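MEM-A1 (Soil metagenome, PDB 6E0S) probably hydrolyses the beta-lactam ring of antibiotics with bound zinc ions, as a subclass B3 metallo-beta-lactamase. Local coordinates at residues E29-F34 / R245-Q250; T177-E182 / D229-I234; A216-S221 / V273-K278. One frame throughout, in Å; residues are numbered along the deposited sequence.

Contact 1: E29-F34 / R245-Q250; sequences EPFAVF and RRQARQ. With PO4 (phosphate ion), chain D.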
loop_
_atom_site.group_PDB
_atom_site.type_symbol
_atom_site.label_atom_id
_atom_site.label_comp_id
_atom_site.label_asym_id
_atom_site.label_seq_id
_atom_site.Cartn_x
_atom_site.Cartn_y
_atom_site.Cartn_z
ATOM N N GLU A 29 12.239 -9.371 -10.186
ATOM C CA GLU A 29 12.934 -8.288 -10.873
ATOM C C GLU A 29 12.065 -7.035 -10.941
ATOM O O GLU A 29 10.864 -7.114 -11.216
ATOM C CB GLU A 29 13.325 -8.700 -12.288
ATOM C CG GLU A 29 14.487 -9.706 -12.332
ATOM C CD GLU A 29 15.776 -9.165 -11.666
ATOM O OE1 GLU A 29 16.197 -9.712 -10.627
ATOM O OE2 GLU A 29 16.358 -8.187 -12.193
ATOM N N PRO A 30 12.657 -5.869 -10.739
ATOM C CA PRO A 30 11.894 -4.619 -10.824
ATOM C C PRO A 30 11.568 -4.274 -12.267
ATOM O O PRO A 30 12.171 -4.789 -13.216
ATOM C CB PRO A 30 12.842 -3.586 -10.204
ATOM C CG PRO A 30 14.243 -4.179 -10.404
ATOM C CD PRO A 30 14.047 -5.672 -10.268
ATOM N N PHE A 31 10.606 -3.380 -12.435
ATOM C CA PHE A 31 10.190 -3.011 -13.781
ATOM C C PHE A 31 9.522 -1.655 -13.758
ATOM O O PHE A 31 8.894 -1.269 -12.768
ATOM C CB PHE A 31 9.220 -4.035 -14.404
ATOM C CG PHE A 31 8.072 -4.478 -13.486
ATOM C CD1 PHE A 31 8.247 -5.537 -12.594
ATOM C CD2 PHE A 31 6.811 -3.885 -13.574
ATOM C CE1 PHE A 31 7.190 -5.947 -11.771
ATOM C CE2 PHE A 31 5.740 -4.310 -12.761
ATOM C CZ PHE A 31 5.940 -5.344 -11.859
ATOM N N ALA A 32 9.651 -0.942 -14.873
ATOM C CA ALA A 32 8.849 0.247 -15.103
ATOM C C ALA A 32 7.390 -0.129 -15.278
ATOM O O ALA A 32 7.071 -1.106 -15.964
ATOM C CB ALA A 32 9.332 0.980 -16.352
ATOM N N VAL A 33 6.497 0.669 -14.680
ATOM C CA VAL A 33 5.074 0.397 -14.820
ATOM C C VAL A 33 4.530 1.392 -15.844
ATOM O O VAL A 33 3.988 1.000 -16.879
ATOM C CB VAL A 33 4.330 0.478 -13.473
ATOM C CG1 VAL A 33 2.884 0.215 -13.674
ATOM C CG2 VAL A 33 4.918 -0.584 -12.499
ATOM N N PHE A 34 4.693 2.681 -15.566
ATOM C CA PHE A 34 4.227 3.743 -16.455
ATOM C C PHE A 34 5.023 5.005 -16.155
ATOM O O PHE A 34 5.071 5.432 -15.008
ATOM C CB PHE A 34 2.739 3.993 -16.252
ATOM C CG PHE A 34 2.081 4.662 -17.412
ATOM C CD1 PHE A 34 1.535 3.893 -18.426
ATOM C CD2 PHE A 34 2.038 6.044 -17.510
ATOM C CE1 PHE A 34 0.917 4.484 -19.520
ATOM C CE2 PHE A 34 1.414 6.656 -18.609
ATOM C CZ PHE A 34 0.857 5.863 -19.612
ATOM N N ARG A 245 -0.770 -11.133 -13.627
ATOM C CA ARG A 245 -1.484 -11.418 -14.867
ATOM C C ARG A 245 -1.296 -10.288 -15.876
ATOM O O ARG A 245 -1.062 -10.536 -17.063
ATOM C CB ARG A 245 -2.974 -11.658 -14.600
ATOM C CG ARG A 245 -3.757 -11.827 -15.889
ATOM C CD ARG A 245 -5.248 -12.047 -15.682
ATOM N NE ARG A 245 -5.915 -10.968 -14.947
ATOM C CZ ARG A 245 -6.165 -9.741 -15.424
ATOM N NH1 ARG A 245 -5.802 -9.390 -16.653
ATOM N NH2 ARG A 245 -6.781 -8.848 -14.659
ATOM N N ARG A 246 -1.360 -9.040 -15.416
ATOM C CA ARG A 246 -1.196 -7.915 -16.335
ATOM C C ARG A 246 0.259 -7.765 -16.770
ATOM O O ARG A 246 0.541 -7.532 -17.948
ATOM C CB ARG A 246 -1.681 -6.624 -15.677
ATOM C CG ARG A 246 -3.190 -6.541 -15.486
ATOM C CD ARG A 246 -3.603 -5.137 -14.977
ATOM N NE ARG A 246 -3.647 -5.132 -13.519
ATOM C CZ ARG A 246 -2.993 -4.279 -12.738
ATOM N NH1 ARG A 246 -2.241 -3.294 -13.256
ATOM N NH2 ARG A 246 -3.098 -4.423 -11.418
ATOM N N GLN A 247 1.202 -7.876 -15.817
ATOM C CA GLN A 247 2.613 -7.706 -16.156
ATOM C C GLN A 247 3.072 -8.756 -17.143
ATOM O O GLN A 247 4.019 -8.522 -17.905
ATOM C CB GLN A 247 3.480 -7.791 -14.899
ATOM C CG GLN A 247 4.955 -7.340 -15.087
ATOM C CD GLN A 247 5.892 -8.441 -15.512
ATOM O OE1 GLN A 247 5.709 -9.614 -15.175
ATOM N NE2 GLN A 247 6.895 -8.074 -16.302
ATOM N N ALA A 248 2.428 -9.926 -17.123
ATOM C CA ALA A 248 2.736 -11.024 -18.020
ATOM C C ALA A 248 2.488 -10.686 -19.475
ATOM O O ALA A 248 2.886 -11.469 -20.339
ATOM C CB ALA A 248 1.898 -12.247 -17.624
ATOM N N ARG A 249 1.811 -9.575 -19.761
ATOM C CA ARG A 249 1.583 -9.112 -21.116
ATOM C C ARG A 249 2.469 -7.934 -21.517
ATOM O O ARG A 249 2.363 -7.488 -22.670
ATOM C CB ARG A 249 0.096 -8.734 -21.297
ATOM C CG ARG A 249 -0.899 -9.779 -20.758
ATOM C CD ARG A 249 -2.349 -9.517 -21.213
ATOM N NE ARG A 249 -2.483 -9.630 -22.661
ATOM C CZ ARG A 249 -3.536 -9.201 -23.362
ATOM N NH1 ARG A 249 -4.553 -8.595 -22.749
ATOM N NH2 ARG A 249 -3.557 -9.353 -24.688
ATOM N N GLN A 250 3.303 -7.412 -20.591
ATOM C CA GLN A 250 4.179 -6.272 -20.889
ATOM C C GLN A 250 5.047 -6.564 -22.103
ATOM O O GLN A 250 5.290 -5.680 -22.937
ATOM C CB GLN A 250 5.050 -5.947 -19.656
ATOM C CG GLN A 250 5.858 -4.617 -19.663
ATOM C CD GLN A 250 6.717 -4.400 -18.378
ATOM O OE1 GLN A 250 6.883 -5.301 -17.569
ATOM N NE2 GLN A 250 7.273 -3.198 -18.218
HETATM P P PO4 D . -1.883 -12.865 -10.325
HETATM O O1 PO4 D . -3.379 -12.916 -10.028
HETATM O O2 PO4 D . -1.519 -11.512 -10.863
HETATM O O3 PO4 D . -1.139 -13.140 -9.030
HETATM O O4 PO4 D . -1.544 -13.916 -11.368
#

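Contact 2: T177-E182 / D229-I234; sequences TWRATE and DCDILI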
loop_
_atom_site.group_PDB
_atom_site.type_symbol
_atom_site.label_atom_id
_atom_site.label_comp_id
_atom_site.label_asym_id
_atom_site.label_seq_id
_atom_site.Cartn_x
_atom_site.Cartn_y
_atom_site.Cartn_z
ATOM N N THR A 177 -3.035 7.857 -4.712
ATOM C CA THR A 177 -3.336 8.034 -6.133
ATOM C C THR A 177 -2.466 9.142 -6.738
ATOM O O THR A 177 -2.098 10.115 -6.069
ATOM C CB THR A 177 -4.817 8.352 -6.388
ATOM O OG1 THR A 177 -5.128 9.618 -5.805
ATOM C CG2 THR A 177 -5.749 7.286 -5.768
ATOM N N TRP A 178 -2.110 8.967 -8.012
ATOM C CA TRP A 178 -1.300 9.952 -8.729
ATOM C C TRP A 178 -1.457 9.686 -10.217
ATOM O O TRP A 178 -2.039 8.684 -10.631
ATOM C CB TRP A 178 0.192 9.923 -8.323
ATOM C CG TRP A 178 0.965 8.660 -8.675
ATOM C CD1 TRP A 178 1.933 8.535 -9.630
ATOM C CD2 TRP A 178 0.880 7.377 -8.030
ATOM N NE1 TRP A 178 2.431 7.257 -9.642
ATOM C CE2 TRP A 178 1.794 6.524 -8.676
ATOM C CE3 TRP A 178 0.098 6.857 -6.987
ATOM C CZ2 TRP A 178 1.960 5.188 -8.309
ATOM C CZ3 TRP A 178 0.272 5.522 -6.625
ATOM C CH2 TRP A 178 1.193 4.714 -7.270
ATOM N N ARG A 179 -0.959 10.609 -11.028
ATOM C CA ARG A 179 -0.959 10.420 -12.473
ATOM C C ARG A 179 0.476 10.271 -12.941
ATOM O O ARG A 179 1.361 10.995 -12.474
ATOM C CB ARG A 179 -1.624 11.613 -13.193
ATOM C CG ARG A 179 -3.116 11.638 -12.943
ATOM C CD ARG A 179 -3.865 12.514 -13.960
ATOM N NE ARG A 179 -3.983 11.884 -15.268
ATOM C CZ ARG A 179 -4.966 11.056 -15.639
ATOM N NH1 ARG A 179 -5.959 10.740 -14.823
ATOM N NH2 ARG A 179 -4.958 10.555 -16.851
ATOM N N ALA A 180 0.704 9.320 -13.851
ATOM C CA ALA A 180 1.991 9.121 -14.498
ATOM C C ALA A 180 1.810 9.405 -15.980
ATOM O O ALA A 180 0.688 9.347 -16.495
ATOM C CB ALA A 180 2.553 7.697 -14.279
ATOM N N THR A 181 2.912 9.755 -16.654
ATOM C CA THR A 181 2.871 10.189 -18.045
ATOM C C THR A 181 4.048 9.613 -18.811
ATOM O O THR A 181 5.158 9.501 -18.282
ATOM C CB THR A 181 2.893 11.738 -18.196
ATOM O OG1 THR A 181 4.089 12.254 -17.599
ATOM C CG2 THR A 181 1.687 12.388 -17.528
ATOM N N GLU A 182 3.809 9.260 -20.072
ATOM C CA GLU A 182 4.897 8.818 -20.937
ATOM C C GLU A 182 4.424 8.915 -22.371
ATOM O O GLU A 182 3.272 8.608 -22.652
ATOM C CB GLU A 182 5.367 7.381 -20.619
ATOM C CG GLU A 182 4.340 6.289 -20.780
ATOM C CD GLU A 182 4.947 4.865 -20.748
ATOM O OE1 GLU A 182 4.707 4.073 -21.688
ATOM O OE2 GLU A 182 5.626 4.519 -19.762
ATOM N N ASP A 229 -10.669 6.945 -9.971
ATOM C CA ASP A 229 -10.058 7.046 -11.297
ATOM C C ASP A 229 -8.899 6.057 -11.350
ATOM O O ASP A 229 -7.880 6.245 -10.674
ATOM C CB ASP A 229 -9.602 8.491 -11.561
ATOM C CG ASP A 229 -9.252 8.762 -13.024
ATOM O OD1 ASP A 229 -9.442 7.875 -13.896
ATOM O OD2 ASP A 229 -8.765 9.890 -13.289
ATOM N N CYS A 230 -9.048 4.967 -12.111
ATOM C CA CYS A 230 -8.147 3.820 -11.939
ATOM C C CYS A 230 -7.719 3.248 -13.292
ATOM O O CYS A 230 -8.319 2.288 -13.784
ATOM C CB CYS A 230 -8.845 2.773 -11.087
ATOM S SG CYS A 230 -7.929 1.263 -10.778
ATOM N N ASP A 231 -6.669 3.824 -13.885
ATOM C CA ASP A 231 -6.124 3.222 -15.093
ATOM C C ASP A 231 -5.211 2.047 -14.772
ATOM O O ASP A 231 -5.288 1.002 -15.434
ATOM C CB ASP A 231 -5.352 4.251 -15.902
ATOM C CG ASP A 231 -6.264 5.229 -16.612
ATOM O OD1 ASP A 231 -7.291 4.776 -17.156
ATOM O OD2 ASP A 231 -5.978 6.440 -16.569
ATOM N N ILE A 232 -4.325 2.196 -13.786
ATOM C CA ILE A 232 -3.378 1.145 -13.427
ATOM C C ILE A 232 -3.454 0.923 -11.925
ATOM O O ILE A 232 -3.174 1.840 -11.142
ATOM C CB ILE A 232 -1.941 1.498 -13.841
ATOM C CG1 ILE A 232 -1.848 1.643 -15.377
ATOM C CG2 ILE A 232 -0.943 0.446 -13.286
ATOM C CD1 ILE A 232 -0.463 2.146 -15.899
ATOM N N LEU A 233 -3.807 -0.285 -11.524
ATOM C CA LEU A 233 -3.897 -0.659 -10.119
ATOM C C LEU A 233 -2.644 -1.410 -9.691
ATOM O O LEU A 233 -2.212 -2.334 -10.383
ATOM C CB LEU A 233 -5.132 -1.549 -9.893
ATOM C CG LEU A 233 -5.123 -2.339 -8.586
ATOM C CD1 LEU A 233 -5.289 -1.393 -7.408
ATOM C CD2 LEU A 233 -6.237 -3.424 -8.552
ATOM N N ILE A 234 -2.087 -1.038 -8.536
ATOM C CA ILE A 234 -1.062 -1.833 -7.856
ATOM C C ILE A 234 -1.530 -1.998 -6.422
ATOM O O ILE A 234 -1.643 -1.016 -5.699
ATOM C CB ILE A 234 0.313 -1.161 -7.895
ATOM C CG1 ILE A 234 0.756 -0.977 -9.341
ATOM C CG2 ILE A 234 1.329 -2.006 -7.105
ATOM C CD1 ILE A 234 1.951 -0.031 -9.488
HETATM O O HOH W 1 -6.542 8.657 -17.988
HETATM O O HOH W 2 -6.726 11.243 -12.059
#

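Contact 3: A216-S221 / V273-K278; sequences ADIKKS and VRLQKK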
loop_
_atom_site.group_PDB
_atom_site.type_symbol
_atom_site.label_atom_id
_atom_site.label_comp_id
_atom_site.label_asym_id
_atom_site.label_seq_id
_atom_site.Cartn_x
_atom_site.Cartn_y
_atom_site.Cartn_z
ATOM N N ALA A 216 -18.183 -0.172 9.398
ATOM C CA ALA A 216 -18.524 1.005 8.602
ATOM C C ALA A 216 -17.331 1.468 7.774
ATOM O O ALA A 216 -17.470 1.803 6.586
ATOM C CB ALA A 216 -18.996 2.126 9.520
ATOM N N ASP A 217 -16.155 1.494 8.395
ATOM C CA ASP A 217 -14.918 1.858 7.706
ATOM C C ASP A 217 -14.651 0.965 6.500
ATOM O O ASP A 217 -14.361 1.455 5.404
ATOM C CB ASP A 217 -13.728 1.737 8.657
ATOM C CG ASP A 217 -13.515 2.955 9.518
ATOM O OD1 ASP A 217 -14.263 3.954 9.394
ATOM O OD2 ASP A 217 -12.569 2.894 10.337
ATOM N N ILE A 218 -14.647 -0.353 6.701
ATOM C CA ILE A 218 -14.235 -1.223 5.597
ATOM C C ILE A 218 -15.227 -1.146 4.440
ATOM O O ILE A 218 -14.823 -1.146 3.276
ATOM C CB ILE A 218 -14.006 -2.668 6.082
ATOM C CG1 ILE A 218 -13.110 -3.408 5.094
ATOM C CG2 ILE A 218 -15.290 -3.444 6.208
ATOM C CD1 ILE A 218 -12.318 -4.531 5.790
ATOM N N LYS A 219 -16.531 -1.075 4.731
ATOM C CA LYS A 219 -17.516 -0.925 3.664
ATOM C C LYS A 219 -17.323 0.394 2.938
ATOM O O LYS A 219 -17.401 0.464 1.702
ATOM C CB LYS A 219 -18.935 -1.002 4.230
ATOM C CG LYS A 219 -19.339 -2.370 4.769
ATOM C CD LYS A 219 -20.727 -2.313 5.422
ATOM C CE LYS A 219 -21.802 -2.297 4.348
ATOM N NZ LYS A 219 -21.793 -3.616 3.611
ATOM N N LYS A 220 -17.041 1.460 3.686
ATOM C CA LYS A 220 -16.834 2.731 3.005
ATOM C C LYS A 220 -15.561 2.711 2.157
ATOM O O LYS A 220 -15.541 3.267 1.050
ATOM C CB LYS A 220 -16.788 3.868 4.019
ATOM C CG LYS A 220 -16.788 5.235 3.351
ATOM C CD LYS A 220 -16.472 6.340 4.336
ATOM C CE LYS A 220 -16.459 7.707 3.643
ATOM N NZ LYS A 220 -15.408 8.582 4.276
ATOM N N SER A 221 -14.496 2.074 2.657
ATOM C CA SER A 221 -13.240 1.989 1.914
ATOM C C SER A 221 -13.404 1.143 0.654
ATOM O O SER A 221 -12.837 1.474 -0.391
ATOM C CB SER A 221 -12.120 1.415 2.792
ATOM O OG SER A 221 -11.961 2.195 3.956
ATOM N N VAL A 273 -16.871 -9.411 -1.319
ATOM C CA VAL A 273 -17.205 -10.817 -1.139
ATOM C C VAL A 273 -16.503 -11.383 0.087
ATOM O O VAL A 273 -17.115 -12.105 0.892
ATOM C CB VAL A 273 -16.857 -11.600 -2.417
ATOM C CG1 VAL A 273 -16.985 -13.101 -2.178
ATOM C CG2 VAL A 273 -17.773 -11.157 -3.531
ATOM N N ARG A 274 -15.224 -11.037 0.282
ATOM C CA ARG A 274 -14.509 -11.545 1.451
ATOM C C ARG A 274 -15.128 -11.029 2.739
ATOM O O ARG A 274 -15.161 -11.741 3.754
ATOM C CB ARG A 274 -13.030 -11.152 1.390
ATOM C CG ARG A 274 -12.242 -11.975 0.400
ATOM C CD ARG A 274 -10.763 -11.630 0.447
ATOM N NE ARG A 274 -9.974 -12.651 -0.217
ATOM C CZ ARG A 274 -9.152 -13.470 0.427
ATOM N NH1 ARG A 274 -9.012 -13.355 1.747
ATOM N NH2 ARG A 274 -8.472 -14.394 -0.245
ATOM N N LEU A 275 -15.634 -9.802 2.713
ATOM C CA LEU A 275 -16.276 -9.242 3.889
ATOM C C LEU A 275 -17.550 -10.002 4.222
ATOM O O LEU A 275 -17.803 -10.318 5.395
ATOM C CB LEU A 275 -16.562 -7.759 3.660
ATOM C CG LEU A 275 -17.438 -7.126 4.720
ATOM C CD1 LEU A 275 -16.696 -7.140 6.044
ATOM C CD2 LEU A 275 -17.859 -5.721 4.314
ATOM N N GLN A 276 -18.358 -10.321 3.204
ATOM C CA GLN A 276 -19.573 -11.086 3.456
ATOM C C GLN A 276 -19.239 -12.466 4.018
ATOM O O GLN A 276 -19.893 -12.935 4.956
ATOM C CB GLN A 276 -20.405 -11.205 2.172
ATOM C CG GLN A 276 -21.023 -9.861 1.722
ATOM C CD GLN A 276 -21.788 -9.180 2.857
ATOM O OE1 GLN A 276 -22.804 -9.703 3.344
ATOM N NE2 GLN A 276 -21.304 -8.026 3.286
ATOM N N LYS A 277 -18.196 -13.116 3.485
ATOM C CA LYS A 277 -17.774 -14.397 4.040
ATOM C C LYS A 277 -17.318 -14.256 5.490
ATOM O O LYS A 277 -17.630 -15.112 6.331
ATOM C CB LYS A 277 -16.664 -15.001 3.185
ATOM C CG LYS A 277 -17.097 -15.416 1.797
ATOM C CD LYS A 277 -15.922 -15.952 0.982
ATOM C CE LYS A 277 -16.372 -16.527 -0.341
ATOM N NZ LYS A 277 -15.183 -17.018 -1.081
ATOM N N LYS A 278 -16.605 -13.171 5.810
ATOM C CA LYS A 278 -16.153 -12.953 7.185
ATOM C C LYS A 278 -17.341 -12.737 8.126
ATOM O O LYS A 278 -17.401 -13.323 9.218
ATOM C CB LYS A 278 -15.175 -11.770 7.227
ATOM C CG LYS A 278 -14.605 -11.406 8.612
ATOM C CD LYS A 278 -13.857 -12.620 9.182
ATOM C CE LYS A 278 -13.264 -12.350 10.540
ATOM N NZ LYS A 278 -12.774 -13.627 11.145
HETATM O O HOH W 3 -22.181 -5.952 4.694
#

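Contact 1: E29-F34 / R245-Q250
Phe31 offers one face of its ring to Gln247, whose CG sits over it in a CH-pi contact, 4.0 Å from the ring centroid and 15° off the normal. The closest approach is toward the rim: Gln247 CG is 3.9 Å from Phe31 CE2 and equally near CZ. Gln247 is bent at chi2 (-89°), which turns its amide aside once the methylene has met the ring; ring and amide planes stand 34° apart. In the conformer of Gln250 described here, the two glutamines form a pair. Gln247 NE2 donates to Gln250 OE1 at 3.0 Å, a straight bond received nearly along the carbonyl direction, while Gln250 NE2 comes within 3.1 Å of Ala32 O in strand 31-34.

The next shell is largely backbone. A type I turn from Gln247 to Gln250, closed by Gln250 N to Gln247 O, brings the side chains close enough for the Gln247 amide N-H to meet Gln250 OE1. On the strand side, Phe31 bonds to Tyr39 through the backbone, and its ring meets that of Tyr39 with the planes almost parallel. Earlier in the helix, Arg245 N donates to O2 of a phosphate, probably from the crystallisation liquor, at 2.9 Å.

The chemistry divides the work: a methylene, not an amide, meets the aromatic face, and in this conformer one amide-amide bond ties the glutamine side chains together, probably restraining both.

Contact 2: T177-E182 / D229-I234
Arg179 and Asp229 meet in a salt bridge at the surface, with Arg179 NH1 3.3 Å from Asp229 OD2. The carboxylate oxygen comes in at the guanidinium edge, close to its plane, although the flat groups are tilted 35° and the arginine chain is almost perpendicular to the aspartate. Arg179 arrives there through a bend at chi3 (75°), which swings the guanidinium across toward the aspartates.

Water supplies a second kind of link. One molecule takes a hydrogen bond from Arg179 NH1 and gives one to Asp229 OD2, so the direct ion pair is doubled by a bridged one. A second water does the same between Arg179 NH2 and Asp231 OD2, lying 2.7 Å from each.

In the metallo-beta-lactamase sandwich the strands that carry these segments belong to one mixed sheet, with Asp229 and Asp231 in the loop leading into strand 232-235, but strand 185-192 runs between. Accordingly, Arg179 and Asp231, the nearest pair along the backbones, keep their CA atoms 9.2 Å apart, and the side chains span the intervening strand. Its Ser186 OG bonds to Arg179 NH2, and its Ala188 N to Asp231 OD2.

Longer-ranged is the approach of Asp231 OD2, off the guanidinium plane and 4.2 Å from Arg179 NH2; no N-H points at it, so apart from the water bridge the pull is probably electrostatic. Arg261 NH1 salt-bridges OD1 of both aspartates, a second cationic partner.

Contact 3: A216-S221 / V273-K278
Leu275 reaches across from helix 263-285 and touches two neighbouring residues of helix 214-226, Ile218 and Lys219, with its branched end. It loses the most surface of any residue here. With CG anti to the backbone N (chi1 170°), its two methyls are directed at helix 214-226, where CD2 serves both partners: it is 3.7 Å from Lys219 CG and 3.9 Å from Ile218 CG2.

Ile218 answers with that one gamma methyl, which also lies 4.0 Å from Leu275 CD1 and so faces both ends of the leucine fork. The two side chains lie alongside, pointing opposite ways, an apolar contact between two buried residues.

Lys219 plays a double part. Its CG methylene touches Leu275 CD2, the lysine chain running roughly crosswise to the leucine, and extends the greasy surface that Ile218 begins, whereas bends at chi3 and chi4 turn the ammonium end toward Gln276. The two nitrogens, Lys219 NZ and Gln276 NE2, do not bond directly; a water 2.6 Å from Lys219 NZ accepts a hydrogen bond from each. Apolar contact thus gives way to a water-mediated link at the exposed side.

The segments run nearly antiparallel, at 157°, with axes 11.4 Å apart at closest approach, a separation bridged by Leu275, Ile218 and Lys219. Leu275 also touches Ala197, in the loop before helix 214-226. The arrangement joins the C-terminal helix to helix 214-226, the connection of a beta-alpha-beta crossover between the parallel strands 185-192 and 232-235 of the metallo-beta-lactamase fold.

In the fold
Contacts 1 and 2 are neighbours, with centres 14 Å apart. The Phe34 ring packs on Ile232 and Glu182, and the Arg246 side chain also packs on Ile232, so that strand 31-34 of the seven-stranded sheet and helix 243-247 both meet the five-stranded sheet. Contact 3 stands apart, its centre 29 Å from that of contact 1 and 24 Å from that of contact 2, touching neither. The chain still ties them: helix 214-226 leads into strand 232-235, which leads into helix 243-247. Contact 3 is also near the metal centre, the Ile218 side chain being about 10 Å from a zinc ion; His91, His93 and His169 are zinc ligands.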